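Long-range contacts in putative uncharacterized protein (Pseudomonas phage 201phi2-1, PDB 3R4V), which is of unknown function but belongs to the phage tubulin-like proteins and carries guanosine-5'-diphosphate bound in the crystal: residues S231-P236 with R248-M253; L211-T216 with D263-V268; V175-N180 with V255-V260. One frame throughout, in Å; residues are numbered along the deposited sequence.

Interaction 1. Residues S231-P236 with R248-M253; sequences SLYLDP and RKVGIM
Tyr233 presents the edge of its ring to Val250: CG1 of Val250 lies in the ring plane, 3.6 Å from Tyr233 CD2. This methyl reaches the ring because it stands anti to its own backbone N (chi1 173°), while the other, CG2, faces Ser231 CB. On the same face as Tyr233, Ile252 CG2 rests against the carbonyl oxygen of Tyr233. On the other face of the sheet the side chains of Leu232 and Met253 meet at about a right angle, with Met253 SD 3.8 Å from Leu232 CB. Gly251 puts no side chain there, and Leu232 CD2 lies 3.8 Å from Gly251 CA. The thioether bends at chi3 (-78°), carrying Met253 CE back to within 3.6 Å of Leu234 N.

Four backbone bonds pair Ser231 with Val250, Leu232 with Gly251 and Tyr233 with Ile252 in parallel, the last rung running from Met253 N to Tyr233 O at 2.8 Å. Water 1 then donates to both Leu234 O and Met253 O. Leu178 and Leu177 of helix 161-178 cover the Leu232-Met253 face. The arrangement is a parallel strand pair, 228-233 with 247-252, at the outer edge of the mixed sheet in the tubulin-like C-terminal domain.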
loop_
_atom_site.group_PDB
_atom_site.type_symbol
_atom_site.label_atom_id
_atom_site.label_comp_id
_atom_site.label_asym_id
_atom_site.label_seq_id
_atom_site.Cartn_x
_atom_site.Cartn_y
_atom_site.Cartn_z
ATOM N N SER A 231 4.969 -0.397 20.387
ATOM C CA SER A 231 5.155 0.981 20.845
ATOM C C SER A 231 6.632 1.329 20.998
ATOM O O SER A 231 7.401 0.542 21.544
ATOM C CB SER A 231 4.436 1.207 22.181
ATOM O OG SER A 231 3.029 1.093 22.016
ATOM N N LEU A 232 7.023 2.503 20.497
ATOM C CA LEU A 232 8.368 3.025 20.719
ATOM C C LEU A 232 8.308 4.226 21.651
ATOM O O LEU A 232 7.466 5.103 21.481
ATOM C CB LEU A 232 9.013 3.441 19.400
ATOM C CG LEU A 232 9.240 2.313 18.384
ATOM C CD1 LEU A 232 9.867 2.861 17.114
ATOM C CD2 LEU A 232 10.110 1.218 18.996
ATOM N N TYR A 233 9.207 4.271 22.630
ATOM C CA TYR A 233 9.256 5.394 23.556
ATOM C C TYR A 233 10.671 5.941 23.659
ATOM O O TYR A 233 11.626 5.180 23.791
ATOM C CB TYR A 233 8.814 4.965 24.958
ATOM C CG TYR A 233 7.354 4.587 25.119
ATOM C CD1 TYR A 233 6.386 5.558 25.329
ATOM C CD2 TYR A 233 6.953 3.259 25.090
ATOM C CE1 TYR A 233 5.056 5.222 25.500
ATOM C CE2 TYR A 233 5.621 2.906 25.264
ATOM C CZ TYR A 233 4.678 3.896 25.465
ATOM O OH TYR A 233 3.354 3.568 25.633
ATOM N N LEU A 234 10.802 7.262 23.626
ATOM C CA LEU A 234 12.087 7.908 23.885
ATOM C C LEU A 234 12.301 8.068 25.388
ATOM O O LEU A 234 13.404 7.869 25.893
ATOM C CB LEU A 234 12.153 9.270 23.194
ATOM C CG LEU A 234 13.443 10.076 23.361
ATOM C CD1 LEU A 234 14.655 9.243 22.990
ATOM C CD2 LEU A 234 13.380 11.331 22.507
ATOM N N ASP A 235 11.232 8.428 26.092
ATOM C CA ASP A 235 11.258 8.559 27.544
ATOM C C ASP A 235 10.653 7.291 28.122
ATOM O O ASP A 235 9.434 7.116 28.088
ATOM C CB ASP A 235 10.435 9.780 27.970
ATOM C CG ASP A 235 10.518 10.064 29.463
ATOM O OD1 ASP A 235 10.955 9.182 30.236
ATOM O OD2 ASP A 235 10.125 11.179 29.865
ATOM N N PRO A 236 11.501 6.392 28.649
ATOM C CA PRO A 236 10.976 5.112 29.144
ATOM C C PRO A 236 10.054 5.285 30.349
ATOM O O PRO A 236 9.350 4.343 30.717
ATOM C CB PRO A 236 12.241 4.336 29.532
ATOM C CG PRO A 236 13.289 5.386 29.744
ATOM C CD PRO A 236 12.967 6.479 28.769
ATOM N N ARG A 248 1.574 -7.503 22.114
ATOM C CA ARG A 248 2.058 -6.175 22.472
ATOM C C ARG A 248 3.566 -6.218 22.712
ATOM O O ARG A 248 4.037 -7.115 23.412
ATOM C CB ARG A 248 1.339 -5.724 23.748
ATOM C CG ARG A 248 2.024 -4.621 24.530
ATOM C CD ARG A 248 1.678 -4.700 26.021
ATOM N NE ARG A 248 0.242 -4.797 26.273
ATOM C CZ ARG A 248 -0.589 -3.758 26.272
ATOM N NH1 ARG A 248 -0.128 -2.541 26.021
ATOM N NH2 ARG A 248 -1.882 -3.935 26.515
ATOM N N LYS A 249 4.305 -5.255 22.163
ATOM C CA LYS A 249 5.744 -5.131 22.419
ATOM C C LYS A 249 6.161 -3.670 22.498
ATOM O O LYS A 249 5.554 -2.804 21.873
ATOM C CB LYS A 249 6.573 -5.826 21.334
ATOM C CG LYS A 249 6.833 -7.292 21.586
ATOM C CD LYS A 249 7.900 -7.501 22.647
ATOM C CE LYS A 249 7.840 -8.924 23.186
ATOM N NZ LYS A 249 7.651 -9.922 22.089
ATOM N N VAL A 250 7.217 -3.410 23.255
ATOM C CA VAL A 250 7.733 -2.054 23.411
ATOM C C VAL A 250 9.230 -1.979 23.107
ATOM O O VAL A 250 9.993 -2.874 23.469
ATOM C CB VAL A 250 7.460 -1.519 24.830
ATOM C CG1 VAL A 250 8.154 -0.166 25.053
ATOM C CG2 VAL A 250 5.966 -1.401 25.064
ATOM N N GLY A 251 9.640 -0.915 22.424
ATOM C CA GLY A 251 11.050 -0.635 22.209
ATOM C C GLY A 251 11.431 0.732 22.756
ATOM O O GLY A 251 10.620 1.660 22.750
ATOM N N ILE A 252 12.664 0.865 23.237
ATOM C CA ILE A 252 13.130 2.149 23.758
ATOM C C ILE A 252 14.064 2.813 22.767
ATOM O O ILE A 252 15.108 2.261 22.424
ATOM C CB ILE A 252 13.835 1.995 25.115
ATOM C CG1 ILE A 252 12.895 1.290 26.091
ATOM C CG2 ILE A 252 14.290 3.353 25.644
ATOM C CD1 ILE A 252 11.497 1.855 26.089
ATOM N N MET A 253 13.667 3.987 22.288
ATOM C CA MET A 253 14.453 4.718 21.303
ATOM C C MET A 253 15.598 5.463 21.966
ATOM O O MET A 253 15.557 5.762 23.164
ATOM C CB MET A 253 13.575 5.694 20.518
ATOM C CG MET A 253 12.468 5.025 19.739
ATOM S SD MET A 253 11.531 6.204 18.758
ATOM C CE MET A 253 10.507 6.933 20.041
HETATM O O HOH W 1 15.655 6.687 25.734
#

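Interaction 2. Residues L211-T216 with D263-V268; sequences LHIETT and DQIHFV
The His212 ring has the carbonyl oxygen of Val268 at its edge, in plane, 3.4 Å from His212 CD2; His212 NE2 bonds to Asn270 OD1. His266, two residues along the partner strand, receives Gln264 NE2 in its own ring plane, 2.8 Å from His266 NE2, a contact bent at the hydrogen (140°). Because Gln264 donates to His266 NE2, that nitrogen acts as acceptor, while ND1 is paired with Ser231 OG: both ring nitrogens are engaged and the ring's rotation is fixed. The ring of Phe242 also meets His266 edge-to-face, and Thr216 O lies 3.3 Å from His266 CD2. The Phe267 ring, on the opposite face of the sheet, is met obliquely by Ile213 CG1, 4.0 Å from Phe267 CD2, and Ile213 CG2 touches Ile265 CG2 at 3.9 Å, the two isoleucines running alongside each other.

Two hydrogen-bonded pairs, His212 with Val268 and Glu214 with His266, hold the strands; His266 N to Glu214 O is 2.7 Å. Beyond them water 2 donates to Thr215 O and accepts from Gln264 N. Helix 217-221, N-capped by Thr216, lies over the histidine face, and helix 161-178 over the Ile213-Phe267 face. This is an antiparallel pairing, strands 208-214 and 264-270, between helices on both faces, in the part of the mixed sheet that belongs to the tubulin-like C-terminal domain.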
loop_
_atom_site.group_PDB
_atom_site.type_symbol
_atom_site.label_atom_id
_atom_site.label_comp_id
_atom_site.label_asym_id
_atom_site.label_seq_id
_atom_site.Cartn_x
_atom_site.Cartn_y
_atom_site.Cartn_z
ATOM N N LEU A 211 -2.742 -0.959 9.265
ATOM C CA LEU A 211 -1.694 -0.459 10.129
ATOM C C LEU A 211 -2.045 0.975 10.471
ATOM O O LEU A 211 -2.294 1.791 9.582
ATOM C CB LEU A 211 -0.370 -0.477 9.380
ATOM C CG LEU A 211 0.821 0.216 10.049
ATOM C CD1 LEU A 211 1.078 -0.368 11.440
ATOM C CD2 LEU A 211 2.062 0.162 9.206
ATOM N N HIS A 212 -2.047 1.283 11.760
ATOM C CA HIS A 212 -2.306 2.650 12.219
ATOM C C HIS A 212 -1.048 3.125 12.897
ATOM O O HIS A 212 -0.501 2.423 13.745
ATOM C CB HIS A 212 -3.456 2.674 13.226
ATOM C CG HIS A 212 -4.732 2.109 12.693
ATOM N ND1 HIS A 212 -5.723 2.896 12.152
ATOM C CD2 HIS A 212 -5.176 0.832 12.614
ATOM C CE1 HIS A 212 -6.730 2.128 11.772
ATOM N NE2 HIS A 212 -6.419 0.870 12.033
ATOM N N ILE A 213 -0.584 4.314 12.523
ATOM C CA ILE A 213 0.674 4.826 13.055
ATOM C C ILE A 213 0.380 6.111 13.815
ATOM O O ILE A 213 0.060 7.137 13.214
ATOM C CB ILE A 213 1.712 5.089 11.925
ATOM C CG1 ILE A 213 1.997 3.800 11.133
ATOM C CG2 ILE A 213 3.000 5.664 12.519
ATOM C CD1 ILE A 213 2.748 4.038 9.826
ATOM N N GLU A 214 0.465 6.053 15.144
ATOM C CA GLU A 214 -0.018 7.149 15.968
ATOM C C GLU A 214 1.105 7.645 16.850
ATOM O O GLU A 214 2.004 6.881 17.200
ATOM C CB GLU A 214 -1.173 6.676 16.859
ATOM C CG GLU A 214 -2.274 5.955 16.105
ATOM C CD GLU A 214 -2.968 6.837 15.106
ATOM O OE1 GLU A 214 -2.894 8.081 15.248
ATOM O OE2 GLU A 214 -3.576 6.286 14.161
ATOM N N THR A 215 1.048 8.921 17.218
ATOM C CA THR A 215 2.094 9.497 18.047
ATOM C C THR A 215 1.631 9.879 19.447
ATOM O O THR A 215 2.351 10.572 20.169
ATOM C CB THR A 215 2.714 10.724 17.375
ATOM O OG1 THR A 215 1.675 11.663 17.071
ATOM C CG2 THR A 215 3.423 10.323 16.104
ATOM N N THR A 216 0.439 9.429 19.835
ATOM C CA THR A 216 -0.032 9.598 21.215
ATOM C C THR A 216 -0.644 8.306 21.737
ATOM O O THR A 216 -1.076 7.449 20.963
ATOM C CB THR A 216 -1.126 10.669 21.357
ATOM O OG1 THR A 216 -2.259 10.289 20.564
ATOM C CG2 THR A 216 -0.618 12.047 20.925
ATOM N N ASP A 263 8.519 11.624 20.251
ATOM C CA ASP A 263 8.792 11.089 21.579
ATOM C C ASP A 263 8.195 9.694 21.805
ATOM O O ASP A 263 8.716 8.902 22.589
ATOM C CB ASP A 263 8.282 12.064 22.643
ATOM C CG ASP A 263 8.702 11.671 24.044
ATOM O OD1 ASP A 263 9.861 11.953 24.422
ATOM O OD2 ASP A 263 7.867 11.091 24.773
ATOM N N GLN A 264 7.089 9.400 21.136
ATOM C CA GLN A 264 6.531 8.054 21.174
ATOM C C GLN A 264 5.763 7.793 19.893
ATOM O O GLN A 264 5.151 8.709 19.329
ATOM C CB GLN A 264 5.649 7.836 22.405
ATOM C CG GLN A 264 4.366 8.636 22.421
ATOM C CD GLN A 264 3.635 8.511 23.748
ATOM O OE1 GLN A 264 4.073 9.056 24.767
ATOM N NE2 GLN A 264 2.529 7.786 23.748
ATOM N N ILE A 265 5.835 6.554 19.413
ATOM C CA ILE A 265 5.174 6.160 18.170
ATOM C C ILE A 265 4.566 4.787 18.413
ATOM O O ILE A 265 5.246 3.904 18.930
ATOM C CB ILE A 265 6.155 6.078 16.964
ATOM C CG1 ILE A 265 7.067 7.308 16.909
ATOM C CG2 ILE A 265 5.386 5.912 15.637
ATOM C CD1 ILE A 265 8.206 7.193 15.919
ATOM N N HIS A 266 3.290 4.622 18.065
ATOM C CA HIS A 266 2.583 3.354 18.238
ATOM C C HIS A 266 2.135 2.834 16.898
ATOM O O HIS A 266 1.503 3.557 16.134
ATOM C CB HIS A 266 1.364 3.545 19.140
ATOM C CG HIS A 266 1.686 4.232 20.434
ATOM N ND1 HIS A 266 2.180 3.560 21.532
ATOM C CD2 HIS A 266 1.615 5.534 20.793
ATOM C CE1 HIS A 266 2.390 4.416 22.513
ATOM N NE2 HIS A 266 2.061 5.624 22.091
ATOM N N PHE A 267 2.453 1.574 16.628
ATOM C CA PHE A 267 2.112 0.944 15.357
ATOM C C PHE A 267 1.080 -0.119 15.682
ATOM O O PHE A 267 1.419 -1.172 16.236
ATOM C CB PHE A 267 3.371 0.317 14.762
ATOM C CG PHE A 267 4.497 1.304 14.536
ATOM C CD1 PHE A 267 5.347 1.662 15.576
ATOM C CD2 PHE A 267 4.698 1.874 13.297
ATOM C CE1 PHE A 267 6.382 2.565 15.367
ATOM C CE2 PHE A 267 5.729 2.780 13.079
ATOM C CZ PHE A 267 6.569 3.131 14.114
ATOM N N VAL A 268 -0.178 0.172 15.395
ATOM C CA VAL A 268 -1.265 -0.693 15.838
ATOM C C VAL A 268 -1.921 -1.350 14.644
ATOM O O VAL A 268 -2.295 -0.677 13.692
ATOM C CB VAL A 268 -2.318 0.102 16.596
ATOM C CG1 VAL A 268 -3.311 -0.856 17.281
ATOM C CG2 VAL A 268 -1.644 1.022 17.624
HETATM O O HOH W 2 4.925 11.727 20.302
#

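Interaction 3. Residues V175-N180 with V255-V260; sequences VVLLVN and VDDLDV
A single hydrogen bond between two flat groups spans this contact: Asn180 ND2 donates to Asp257 OD2 at 3.1 Å, with amide and carboxylate nearly coplanar, their planes 10° apart. The oxygen lies in the amide plane of Asn180 and is approached on its syn lone pair. The bond is fairly straight (156° at the hydrogen). The first torsion of Asn180, with CG set between the backbone N and the carbonyl carbon (chi1 85°), turns the amide to face the incoming carboxylate. Asn182 secures both partners: its backbone N bonds to Asn180 OD1, and its ND2 gives Asp257 OD2 a second donor. Two amide donors on one oxygen would be expected to stabilise the charged form of Asp257.

The other carboxylate oxygen serves its own loop. OD1 accepts from Asp259 N, on the anti side and tilted from the carboxylate plane, which makes an Asx turn. It is superposed on a type I beta turn from Asp257 to Val260, closed by Val260 N to Asp257 O at 3.0 Å. The loop connects strand 247-252 to strand 264-270 in the tubulin-like C-terminal domain. Its turn stands against the C-terminal end of helix 161-178, whose place after parallel strand 148-154 is consistent with the long central helix of the tubulin fold.

Leu177 supplies the apolar part, with Leu177 CD1 4.2 Å from Val260 CG2. It also packs on Asp259, where Leu177 CD2 lies 3.8 Å from the backbone oxygen Asp259 O and Leu177 CD1 4.0 Å from Asp259 CB. Leu177 itself is buried, resting on Ile265 of strand 264-270, whereas Asp259 on the loop is exposed; the helix carbonyl Leu177 O is taken up by His183 NE2.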
loop_
_atom_site.group_PDB
_atom_site.type_symbol
_atom_site.label_atom_id
_atom_site.label_comp_id
_atom_site.label_asym_id
_atom_site.label_seq_id
_atom_site.Cartn_x
_atom_site.Cartn_y
_atom_site.Cartn_z
ATOM N N VAL A 175 8.228 3.841 9.850
ATOM C CA VAL A 175 8.412 2.393 9.786
ATOM C C VAL A 175 9.891 2.056 9.584
ATOM O O VAL A 175 10.391 1.085 10.150
ATOM C CB VAL A 175 7.549 1.724 8.664
ATOM C CG1 VAL A 175 7.825 0.221 8.628
ATOM C CG2 VAL A 175 6.090 1.984 8.938
ATOM N N VAL A 176 10.590 2.850 8.772
ATOM C CA VAL A 176 12.025 2.638 8.574
ATOM C C VAL A 176 12.733 2.785 9.909
ATOM O O VAL A 176 13.633 2.016 10.233
ATOM C CB VAL A 176 12.622 3.595 7.519
ATOM C CG1 VAL A 176 14.146 3.535 7.535
ATOM C CG2 VAL A 176 12.085 3.226 6.127
ATOM N N LEU A 177 12.280 3.753 10.696
ATOM C CA LEU A 177 12.829 3.972 12.039
ATOM C C LEU A 177 12.528 2.770 12.935
ATOM O O LEU A 177 13.420 2.221 13.594
ATOM C CB LEU A 177 12.230 5.238 12.643
ATOM C CG LEU A 177 12.446 5.447 14.136
ATOM C CD1 LEU A 177 13.917 5.721 14.396
ATOM C CD2 LEU A 177 11.567 6.591 14.639
ATOM N N LEU A 178 11.261 2.364 12.949
ATOM C CA LEU A 178 10.823 1.211 13.732
ATOM C C LEU A 178 11.735 0.006 13.535
ATOM O O LEU A 178 12.124 -0.641 14.515
ATOM C CB LEU A 178 9.379 0.833 13.373
ATOM C CG LEU A 178 8.839 -0.476 13.975
ATOM C CD1 LEU A 178 8.793 -0.370 15.499
ATOM C CD2 LEU A 178 7.448 -0.838 13.415
ATOM N N VAL A 179 12.056 -0.307 12.277
ATOM C CA VAL A 179 12.787 -1.534 11.946
ATOM C C VAL A 179 14.306 -1.324 11.793
ATOM O O VAL A 179 15.001 -2.161 11.221
ATOM C CB VAL A 179 12.160 -2.246 10.706
ATOM C CG1 VAL A 179 10.662 -2.441 10.938
ATOM C CG2 VAL A 179 12.368 -1.413 9.452
ATOM N N ASN A 180 14.820 -0.220 12.334
ATOM C CA ASN A 180 16.256 0.072 12.233
ATOM C C ASN A 180 17.166 -0.717 13.201
ATOM O O ASN A 180 18.387 -0.565 13.177
ATOM C CB ASN A 180 16.522 1.585 12.316
ATOM C CG ASN A 180 16.617 2.111 13.764
ATOM O OD1 ASN A 180 16.466 1.369 14.737
ATOM N ND2 ASN A 180 16.883 3.407 13.893
ATOM N N VAL A 255 18.123 8.740 22.307
ATOM C CA VAL A 255 18.121 10.186 22.081
ATOM C C VAL A 255 19.205 10.653 21.112
ATOM O O VAL A 255 19.128 11.760 20.579
ATOM C CB VAL A 255 18.210 10.986 23.414
ATOM C CG1 VAL A 255 19.502 10.661 24.176
ATOM C CG2 VAL A 255 18.099 12.483 23.149
ATOM N N ASP A 256 20.211 9.812 20.883
ATOM C CA ASP A 256 21.262 10.128 19.919
ATOM C C ASP A 256 20.974 9.518 18.545
ATOM O O ASP A 256 21.786 9.637 17.628
ATOM C CB ASP A 256 22.629 9.666 20.426
ATOM C CG ASP A 256 22.699 8.167 20.637
ATOM O OD1 ASP A 256 21.712 7.580 21.129
ATOM O OD2 ASP A 256 23.748 7.573 20.311
ATOM N N ASP A 257 19.829 8.850 18.423
ATOM C CA ASP A 257 19.343 8.346 17.138
ATOM C C ASP A 257 18.765 9.542 16.386
ATOM O O ASP A 257 17.695 10.046 16.725
ATOM C CB ASP A 257 18.266 7.268 17.367
ATOM C CG ASP A 257 17.920 6.473 16.103
ATOM O OD1 ASP A 257 18.078 7.005 14.986
ATOM O OD2 ASP A 257 17.461 5.310 16.236
ATOM N N LEU A 258 19.492 10.016 15.381
ATOM C CA LEU A 258 19.088 11.211 14.647
ATOM C C LEU A 258 17.776 11.035 13.879
ATOM O O LEU A 258 17.142 12.015 13.487
ATOM C CB LEU A 258 20.201 11.643 13.693
ATOM C CG LEU A 258 21.493 12.117 14.356
ATOM C CD1 LEU A 258 22.627 12.150 13.346
ATOM C CD2 LEU A 258 21.284 13.481 15.001
ATOM N N ASP A 259 17.375 9.788 13.657
ATOM C CA ASP A 259 16.128 9.514 12.950
ATOM C C ASP A 259 14.905 9.585 13.868
ATOM O O ASP A 259 13.769 9.497 13.410
ATOM C CB ASP A 259 16.187 8.153 12.252
ATOM C CG ASP A 259 17.172 8.134 11.096
ATOM O OD1 ASP A 259 17.558 9.224 10.620
ATOM O OD2 ASP A 259 17.554 7.028 10.660
ATOM N N VAL A 260 15.136 9.745 15.164
ATOM C CA VAL A 260 14.032 9.807 16.114
ATOM C C VAL A 260 13.303 11.142 16.010
ATOM O O VAL A 260 13.799 12.178 16.451
ATOM C CB VAL A 260 14.502 9.530 17.552
ATOM C CG1 VAL A 260 13.387 9.812 18.546
ATOM C CG2 VAL A 260 14.971 8.088 17.664
#

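Interactions 1 and 2 belong to one sheet, where strands 228-233 and 264-270 are neighbours; interaction 3 joins a helix end to a loop at the surface. The two strand contacts are both partly buried and rest on repeated backbone bonds, parallel in interaction 1 and antiparallel in interaction 2, whereas interaction 3 relies on one side-chain bond and a few apolar touches. A backbone bond from Leu232 N to Ile265 O, 2.8 Å, joins interactions 1 and 2. On the face towards helix 161-178, Leu177 and Leu178 tie all three together: Met253 SD lies 4.1 Å from Leu177 CD2, and Ile265 CD1 lies 3.6 Å from Leu177 CD2.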